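Glucose-6-phosphate dehydrogenase (Trypanosoma cruzi, PDB 5AQ1) catalyses the oxidation of glucose 6-phosphate to 6-phosphogluconolactone, generating NADPH in the first step of the pentose phosphate pathway. Local coordinates at residues Q244-E249 and E371-I376; L347-N352 and F361-G366; D375-F380 and E395-A400. All coordinates share one frame; numbering follows the deposited sequence.

Interaction 1: residues Q244-E249 and E371-I376; sequences QITFKE and ERLLDI. With BG6 (6-O-phosphono-beta-D-glucopyranose), chain F.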
# COMPACT_ATOMS: atom_id res chain seq x y z
N GLN B 244 21.73 -1.13 3.39
CA GLN B 244 23.15 -1.24 3.71
C GLN B 244 23.74 0.14 3.99
O GLN B 244 23.55 1.07 3.21
CB GLN B 244 23.92 -1.91 2.58
CG GLN B 244 25.31 -2.40 2.98
CD GLN B 244 26.13 -2.89 1.81
OE1 GLN B 244 26.53 -4.05 1.77
NE2 GLN B 244 26.39 -2.02 0.85
N ILE B 245 24.46 0.25 5.11
CA ILE B 245 25.17 1.48 5.48
C ILE B 245 26.65 1.14 5.56
O ILE B 245 27.05 0.26 6.32
CB ILE B 245 24.67 2.04 6.82
CG1 ILE B 245 23.17 2.35 6.75
CG2 ILE B 245 25.43 3.31 7.18
CD1 ILE B 245 22.52 2.62 8.09
N THR B 246 27.46 1.85 4.77
CA THR B 246 28.86 1.48 4.56
C THR B 246 29.84 2.60 4.87
O THR B 246 29.67 3.74 4.44
CB THR B 246 29.08 1.04 3.10
OG1 THR B 246 28.23 -0.07 2.81
CG2 THR B 246 30.53 0.65 2.85
N PHE B 247 30.89 2.26 5.62
CA PHE B 247 31.99 3.16 5.94
C PHE B 247 33.29 2.47 5.57
O PHE B 247 33.56 1.37 6.02
CB PHE B 247 31.96 3.51 7.44
CG PHE B 247 33.20 4.19 7.94
CD1 PHE B 247 34.28 3.44 8.40
CD2 PHE B 247 33.28 5.57 8.00
CE1 PHE B 247 35.42 4.06 8.88
CE2 PHE B 247 34.43 6.20 8.48
CZ PHE B 247 35.50 5.44 8.92
N LYS B 248 34.08 3.12 4.72
CA LYS B 248 35.41 2.62 4.36
C LYS B 248 36.44 3.74 4.43
O LYS B 248 36.13 4.89 4.13
CB LYS B 248 35.41 2.06 2.94
CG LYS B 248 34.39 0.98 2.66
CD LYS B 248 34.66 0.41 1.28
CE LYS B 248 33.55 -0.49 0.78
NZ LYS B 248 33.79 -0.82 -0.65
N GLU B 249 37.66 3.38 4.82
CA GLU B 249 38.79 4.30 4.81
C GLU B 249 40.01 3.56 4.30
O GLU B 249 40.16 2.36 4.54
CB GLU B 249 39.06 4.86 6.20
CG GLU B 249 38.22 6.07 6.57
CD GLU B 249 38.50 6.58 7.98
OE1 GLU B 249 39.20 5.88 8.75
OE2 GLU B 249 38.02 7.68 8.32
N GLU B 371 39.20 1.70 -0.54
CA GLU B 371 38.76 3.06 -0.86
C GLU B 371 38.23 3.80 0.35
O GLU B 371 37.95 3.21 1.39
CB GLU B 371 37.69 3.03 -1.97
CG GLU B 371 36.41 2.28 -1.61
CD GLU B 371 35.32 2.37 -2.67
OE1 GLU B 371 35.51 3.09 -3.68
OE2 GLU B 371 34.27 1.72 -2.51
N ARG B 372 38.10 5.11 0.20
CA ARG B 372 37.38 5.94 1.15
C ARG B 372 35.94 6.05 0.65
O ARG B 372 35.71 6.44 -0.49
CB ARG B 372 38.01 7.32 1.24
CG ARG B 372 37.27 8.27 2.17
CD ARG B 372 38.20 9.32 2.77
NE ARG B 372 37.48 10.22 3.67
CZ ARG B 372 36.80 11.31 3.29
NH1 ARG B 372 36.74 11.67 2.01
NH2 ARG B 372 36.19 12.05 4.21
N LEU B 373 34.99 5.68 1.51
CA LEU B 373 33.58 5.72 1.13
C LEU B 373 32.66 5.84 2.33
O LEU B 373 32.89 5.23 3.37
CB LEU B 373 33.20 4.45 0.35
CG LEU B 373 31.75 4.34 -0.13
CD1 LEU B 373 31.43 5.43 -1.15
CD2 LEU B 373 31.49 2.97 -0.73
N LEU B 374 31.62 6.65 2.16
CA LEU B 374 30.47 6.64 3.05
C LEU B 374 29.23 6.67 2.17
O LEU B 374 28.95 7.70 1.55
CB LEU B 374 30.48 7.84 4.00
CG LEU B 374 29.30 7.95 4.96
CD1 LEU B 374 29.29 6.81 5.97
CD2 LEU B 374 29.33 9.29 5.68
N ASP B 375 28.51 5.56 2.10
CA ASP B 375 27.26 5.55 1.34
C ASP B 375 26.15 4.76 2.01
O ASP B 375 26.38 3.92 2.88
CB ASP B 375 27.49 5.12 -0.13
CG ASP B 375 27.73 3.62 -0.31
OD1 ASP B 375 27.73 2.85 0.67
OD2 ASP B 375 27.92 3.20 -1.48
N ILE B 376 24.93 5.08 1.58
CA ILE B 376 23.72 4.44 2.05
C ILE B 376 23.07 3.81 0.83
O ILE B 376 22.92 4.47 -0.20
CB ILE B 376 22.76 5.48 2.67
CG1 ILE B 376 23.43 6.19 3.86
CG2 ILE B 376 21.45 4.84 3.11
CD1 ILE B 376 22.82 7.53 4.18
C1 BG6 F . 36.09 10.11 13.69
C2 BG6 F . 36.64 8.74 14.07
O1 BG6 F . 34.95 10.42 14.50
O5 BG6 F . 35.70 10.11 12.32
C3 BG6 F . 37.81 8.40 13.16
O2 BG6 F . 37.06 8.73 15.44
C4 BG6 F . 37.34 8.46 11.72
O3 BG6 F . 38.34 7.10 13.44
C5 BG6 F . 36.79 9.85 11.42
O4 BG6 F . 38.42 8.14 10.84
C6 BG6 F . 36.33 9.97 9.97
O6 BG6 F . 35.64 11.21 9.76
P BG6 F . 35.37 11.73 8.27
O1P BG6 F . 34.63 10.59 7.59
O2P BG6 F . 34.51 12.95 8.45
O3P BG6 F . 36.75 12.00 7.73
O HOH W 1 26.01 0.86 1.68
O HOH W 2 36.19 8.74 6.47

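Interaction 2: residues L347-N352 and F361-G366; sequences LRLHVN and FIIRAG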
# COMPACT_ATOMS: atom_id res chain seq x y z
N LEU B 347 27.79 -5.89 10.57
CA LEU B 347 26.71 -6.28 11.48
C LEU B 347 25.42 -6.44 10.69
O LEU B 347 25.18 -5.69 9.74
CB LEU B 347 26.52 -5.20 12.55
CG LEU B 347 27.34 -5.30 13.83
CD1 LEU B 347 28.80 -5.60 13.58
CD2 LEU B 347 27.20 -4.01 14.62
N ARG B 348 24.59 -7.41 11.08
CA ARG B 348 23.21 -7.47 10.62
C ARG B 348 22.29 -7.13 11.79
O ARG B 348 22.27 -7.84 12.80
CB ARG B 348 22.84 -8.84 10.06
CG ARG B 348 21.38 -8.95 9.64
CD ARG B 348 21.07 -10.20 8.82
NE ARG B 348 21.05 -11.42 9.63
CZ ARG B 348 21.83 -12.49 9.44
NH1 ARG B 348 22.72 -12.56 8.46
NH2 ARG B 348 21.70 -13.53 10.26
N LEU B 349 21.54 -6.04 11.65
CA LEU B 349 20.59 -5.62 12.67
C LEU B 349 19.16 -5.78 12.17
O LEU B 349 18.90 -5.77 10.97
CB LEU B 349 20.83 -4.15 13.05
CG LEU B 349 22.26 -3.80 13.48
CD1 LEU B 349 22.36 -2.31 13.79
CD2 LEU B 349 22.71 -4.62 14.67
N HIS B 350 18.25 -5.94 13.13
CA HIS B 350 16.82 -5.99 12.85
C HIS B 350 16.13 -4.88 13.63
O HIS B 350 16.40 -4.70 14.82
CB HIS B 350 16.24 -7.35 13.26
CG HIS B 350 16.94 -8.51 12.64
ND1 HIS B 350 16.82 -8.82 11.30
CD2 HIS B 350 17.78 -9.44 13.16
CE1 HIS B 350 17.55 -9.89 11.03
NE2 HIS B 350 18.14 -10.28 12.14
N VAL B 351 15.25 -4.14 12.97
CA VAL B 351 14.40 -3.16 13.63
C VAL B 351 13.03 -3.79 13.80
O VAL B 351 12.35 -4.07 12.81
CB VAL B 351 14.29 -1.86 12.82
CG1 VAL B 351 13.50 -0.81 13.59
CG2 VAL B 351 15.67 -1.33 12.46
N ASN B 352 12.64 -4.05 15.05
CA ASN B 352 11.39 -4.74 15.32
C ASN B 352 10.19 -3.80 15.46
O ASN B 352 9.76 -3.46 16.56
CB ASN B 352 11.50 -5.62 16.56
CG ASN B 352 10.30 -6.52 16.73
OD1 ASN B 352 9.70 -6.97 15.75
ND2 ASN B 352 9.92 -6.77 17.97
N PHE B 361 19.16 -4.94 8.11
CA PHE B 361 20.00 -3.75 8.04
C PHE B 361 21.46 -4.15 8.18
O PHE B 361 21.87 -4.65 9.23
CB PHE B 361 19.61 -2.76 9.13
CG PHE B 361 18.37 -2.00 8.82
CD1 PHE B 361 17.12 -2.53 9.12
CD2 PHE B 361 18.43 -0.77 8.20
CE1 PHE B 361 15.97 -1.84 8.82
CE2 PHE B 361 17.28 -0.06 7.90
CZ PHE B 361 16.05 -0.60 8.21
N ILE B 362 22.23 -3.94 7.12
CA ILE B 362 23.65 -4.26 7.10
C ILE B 362 24.45 -3.01 7.41
O ILE B 362 24.44 -2.05 6.64
CB ILE B 362 24.10 -4.79 5.72
CG1 ILE B 362 23.14 -5.85 5.17
CG2 ILE B 362 25.52 -5.35 5.81
CD1 ILE B 362 22.95 -7.04 6.07
N ILE B 363 25.14 -3.01 8.54
CA ILE B 363 26.05 -1.92 8.90
C ILE B 363 27.46 -2.44 8.72
O ILE B 363 27.83 -3.44 9.33
CB ILE B 363 25.89 -1.48 10.37
CG1 ILE B 363 24.42 -1.32 10.77
CG2 ILE B 363 26.68 -0.20 10.62
CD1 ILE B 363 23.76 -0.07 10.24
N ARG B 364 28.26 -1.77 7.89
CA ARG B 364 29.66 -2.15 7.76
C ARG B 364 30.60 -0.95 7.83
O ARG B 364 30.29 0.15 7.35
CB ARG B 364 29.91 -2.98 6.50
CG ARG B 364 29.45 -2.33 5.21
CD ARG B 364 29.68 -3.27 4.05
NE ARG B 364 29.59 -2.56 2.78
CZ ARG B 364 30.19 -2.92 1.65
NH1 ARG B 364 30.97 -4.00 1.60
NH2 ARG B 364 30.03 -2.17 0.56
N ALA B 365 31.75 -1.17 8.46
CA ALA B 365 32.72 -0.12 8.71
C ALA B 365 34.10 -0.75 8.83
O ALA B 365 34.28 -1.72 9.56
CB ALA B 365 32.37 0.62 9.99
N GLY B 366 35.06 -0.20 8.10
CA GLY B 366 36.42 -0.70 8.15
C GLY B 366 37.46 0.34 7.80
O GLY B 366 37.21 1.24 7.00

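Interaction 3: residues D375-F380 and E395-A400; sequences DIRIQF and ELVIRA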
# COMPACT_ATOMS: atom_id res chain seq x y z
N ASP B 375 28.51 5.56 2.10
CA ASP B 375 27.26 5.55 1.34
C ASP B 375 26.15 4.76 2.01
O ASP B 375 26.38 3.92 2.88
CB ASP B 375 27.49 5.12 -0.13
CG ASP B 375 27.73 3.62 -0.31
OD1 ASP B 375 27.73 2.85 0.67
OD2 ASP B 375 27.92 3.20 -1.48
N ILE B 376 24.93 5.08 1.58
CA ILE B 376 23.72 4.44 2.05
C ILE B 376 23.07 3.81 0.83
O ILE B 376 22.92 4.47 -0.20
CB ILE B 376 22.76 5.48 2.67
CG1 ILE B 376 23.43 6.19 3.86
CG2 ILE B 376 21.45 4.84 3.11
CD1 ILE B 376 22.82 7.53 4.18
N ARG B 377 22.71 2.54 0.94
CA ARG B 377 22.06 1.84 -0.17
C ARG B 377 20.73 1.24 0.27
O ARG B 377 20.69 0.32 1.09
CB ARG B 377 22.98 0.76 -0.73
CG ARG B 377 24.13 1.33 -1.54
CD ARG B 377 25.25 0.33 -1.73
NE ARG B 377 26.38 0.90 -2.48
CZ ARG B 377 26.41 1.05 -3.80
NH1 ARG B 377 25.39 0.68 -4.56
NH2 ARG B 377 27.49 1.57 -4.37
N ILE B 378 19.64 1.78 -0.27
CA ILE B 378 18.30 1.25 -0.04
C ILE B 378 17.96 0.33 -1.22
O ILE B 378 17.54 0.80 -2.28
CB ILE B 378 17.23 2.37 0.04
CG1 ILE B 378 17.68 3.50 0.97
CG2 ILE B 378 15.89 1.80 0.49
CD1 ILE B 378 17.82 3.09 2.42
N GLN B 379 18.15 -0.97 -1.02
CA GLN B 379 17.90 -1.95 -2.08
C GLN B 379 16.46 -2.46 -2.03
O GLN B 379 16.07 -3.12 -1.07
CB GLN B 379 18.89 -3.11 -1.96
CG GLN B 379 18.79 -4.14 -3.07
CD GLN B 379 19.97 -5.08 -3.09
OE1 GLN B 379 19.90 -6.20 -2.58
NE2 GLN B 379 21.08 -4.63 -3.67
N PHE B 380 15.70 -2.15 -3.07
CA PHE B 380 14.30 -2.55 -3.16
C PHE B 380 14.15 -4.00 -3.63
O PHE B 380 15.10 -4.63 -4.09
CB PHE B 380 13.52 -1.61 -4.08
CG PHE B 380 13.55 -0.17 -3.63
CD1 PHE B 380 12.70 0.27 -2.62
CD2 PHE B 380 14.44 0.73 -4.20
CE1 PHE B 380 12.73 1.59 -2.20
CE2 PHE B 380 14.47 2.05 -3.78
CZ PHE B 380 13.61 2.48 -2.78
N GLU B 395 17.73 0.32 -6.59
CA GLU B 395 18.53 0.71 -5.44
C GLU B 395 18.65 2.23 -5.39
O GLU B 395 19.05 2.85 -6.38
CB GLU B 395 19.90 0.06 -5.53
CG GLU B 395 20.57 -0.17 -4.19
CD GLU B 395 22.00 -0.65 -4.34
OE1 GLU B 395 22.77 -0.01 -5.08
OE2 GLU B 395 22.35 -1.68 -3.73
N LEU B 396 18.27 2.82 -4.27
CA LEU B 396 18.56 4.22 -4.02
C LEU B 396 19.91 4.30 -3.32
O LEU B 396 20.11 3.66 -2.29
CB LEU B 396 17.48 4.87 -3.15
CG LEU B 396 17.65 6.36 -2.85
CD1 LEU B 396 17.62 7.20 -4.12
CD2 LEU B 396 16.58 6.82 -1.87
N VAL B 397 20.82 5.07 -3.90
CA VAL B 397 22.16 5.22 -3.35
C VAL B 397 22.38 6.67 -2.94
O VAL B 397 22.29 7.57 -3.77
CB VAL B 397 23.22 4.81 -4.38
CG1 VAL B 397 24.62 4.89 -3.77
CG2 VAL B 397 22.94 3.40 -4.89
N ILE B 398 22.65 6.88 -1.65
CA ILE B 398 23.07 8.19 -1.16
C ILE B 398 24.54 8.08 -0.77
O ILE B 398 24.89 7.34 0.14
CB ILE B 398 22.25 8.62 0.07
CG1 ILE B 398 20.78 8.78 -0.30
CG2 ILE B 398 22.79 9.93 0.65
CD1 ILE B 398 19.84 8.65 0.88
N ARG B 399 25.40 8.80 -1.50
CA ARG B 399 26.84 8.81 -1.21
C ARG B 399 27.22 10.15 -0.58
O ARG B 399 27.13 11.19 -1.22
CB ARG B 399 27.65 8.59 -2.49
CG ARG B 399 29.14 8.40 -2.23
CD ARG B 399 29.92 8.05 -3.49
NE ARG B 399 29.90 9.14 -4.46
CZ ARG B 399 29.54 9.03 -5.74
NH1 ARG B 399 29.16 7.87 -6.26
NH2 ARG B 399 29.57 10.11 -6.53
N ALA B 400 27.62 10.11 0.69
CA ALA B 400 27.97 11.32 1.41
C ALA B 400 29.40 11.77 1.10
O ALA B 400 29.68 12.97 1.12
CB ALA B 400 27.80 11.12 2.91

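Interaction 1: residues Q244-E249 and E371-I376
Antiparallel strands 240-248 and 373-380 of the C-terminal domain's mixed sheet pair from Ile245–Ile376 to Lys248–Leu373; the first ends at, and the second starts from, the glucose 6-phosphate pocket. The ladder has two hydrogen-bonded pairs, Thr246 with Asp375 and Lys248 with Leu373. In the latter, Lys248 N lies 2.8 Å from Leu373 O and Leu373 N 3.0 Å from Lys248 O. The side chains of Thr246 and Asp375 stand side by side, with CB of Thr246 3.3 Å from OD1 of Asp375, whose OD2 forms a salt bridge with NE of Arg377. A water joins them: it can donate to Asp375 OD1, accepts from Gln244 NE2 and sits 2.7 Å from Thr246 OG1, which Arg364 also engages. Farther along that face, CG of Lys248 stands beside its backbone N (chi1 -56°), and the straight chain beyond brings NZ to the anti side of Glu371 OE2, a salt bridge at 3.2 Å. Beyond the ladder, Glu249 OE2 accepts a hydrogen bond from O4 of the bound sugar phosphate at 2.6 Å. A second water can donate to this oxygen and, at 2.7 Å, to O1P of the ligand, with a weak bond from Arg372 NE. NH2 of Arg372 stands 3.6 Å from O3P. With Lys367 bridging to Glu249 OE1, both carboxylate oxygens are engaged, while the charge of Arg372 probably offsets that of the phosphate.

Interaction 2: residues L347-N352 and F361-G366
Leu349 and Ile363 meet because each turns its first branch beside its own backbone N, CG of Leu349 at chi1 -54° and CG1 of Ile363 at chi1 -46°. The two side chains consequently cross on one face of the beta hairpin formed by strands 344-349 and 361-366, and CD1 of Leu349 rests 3.8 Å from CG1 of Ile363. This is a diagonal contact, since the direct partner of Leu349 is Phe361 and that of Ile363 is Leu347. Both direct pairs are of the hydrogen-bonded kind. Leu347 N reaches Ile363 O at 2.7 Å, with Ile363 N answering to Leu347 O at 2.9 Å. One step on, Leu349 N meets Phe361 O at 2.8 Å and Phe361 N meets Leu349 O at 3.0 Å. The four residues of these pairs make an apolar face buried against helices 264-282 and 460-479, with Tyr470 of the second helix lying on Leu347 and Leu349. Ile362 and Arg348 look the other way, toward helix 495-504, where the guanidinium of Arg348 binds Ser504 and forms a salt bridge with Glu312. Past the ladder the chain leads to Asn352, whose backbone carbonyl accepts a hydrogen bond from Arg385 of a second subunit, so the hairpin lies close to a subunit interface. Just before that point Val351 also meets Phe361: its methyl CG2 approaches the ring obliquely, lying 3.7 Å from CE1 of Phe361 and 3.8 Å from CD1 of the same ring.

Interaction 3: residues D375-F380 and E395-A400
Glu395 reaches across to Arg377 and Gln379 on the neighbouring antiparallel strand, joining 373-380 and 395-401 in the mixed sheet of the C-terminal domain. Its CB starts 4.1 Å from Ile378 O. With chi1 at -153°, CG swings over the partner backbone, 3.7 Å from Ile378 O and close to CA of Gln379, and the extended chain carries CD onward to lie between its two polar partners. There the carboxylate divides. OE1 takes Arg377 NH1 at 2.8 Å, a salt bridge whose hydrogen bond is weak in its angle; the carboxylate comes in at the guanidinium edge with the two planes 62° apart. Amide and carboxylate of Gln379 and Glu395 lie nearly parallel, 12° apart, but offset, and NE2 of Gln379 meets OE2 of Glu395 from above the carboxylate plane at 3.2 Å. Tyr506 OH bonds the same oxygen, and OE1 of Gln379 is hydrogen-bonded to Arg393. Arg377 completes the network on its other side, where NE, 2.9 Å from Asp375 OD2, approaches from above that carboxylate. Its guanidinium is thus held between two acids, while CG1 of Val397 sits over the centre of one of its faces, 4.2 Å above the plane. This charge network, largely buried at its two acids, lies on the face that carries Asp375, Arg377, Gln379, Glu395 and Val397. The opposite face is apolar: Ile376 with Ile398 and Ile378 with Leu396 form the hydrogen-bonded pairs, and helix 264-282 packs on Ile376. Phe380 touches Val230 of a third subunit, so the end of the strand comes to a subunit boundary. The ring of Phe380 also runs alongside the side chain of Leu396, bringing CE2 of Phe380 4.2 Å from CB of Leu396.

How the interactions relate
The three contacts are seams of one sheet ordered 344-349, 361-366, 240-248, 373-380, 395-401, with the seam between 361-366 and 240-248 separating interaction 2 from interaction 1. Interactions 1 and 3 share Asp375 and Ile376 on strand 373-380, and their centres are about 10 Å apart. Interaction 2 joins interaction 1 through strand 240-248: Ile245 N lies 2.8 Å from Ile362 O, and Phe247 N 2.8 Å from Arg364 O, both probable hydrogen bonds. Interactions 2 and 3 do not touch, their nearest atoms being about 6 Å apart. Interaction 1 alone supplies ligand-pocket residues; the side chains of Arg399 in interaction 3 and Ile363 in interaction 2 lie about 11 and 14 Å from the sugar phosphate.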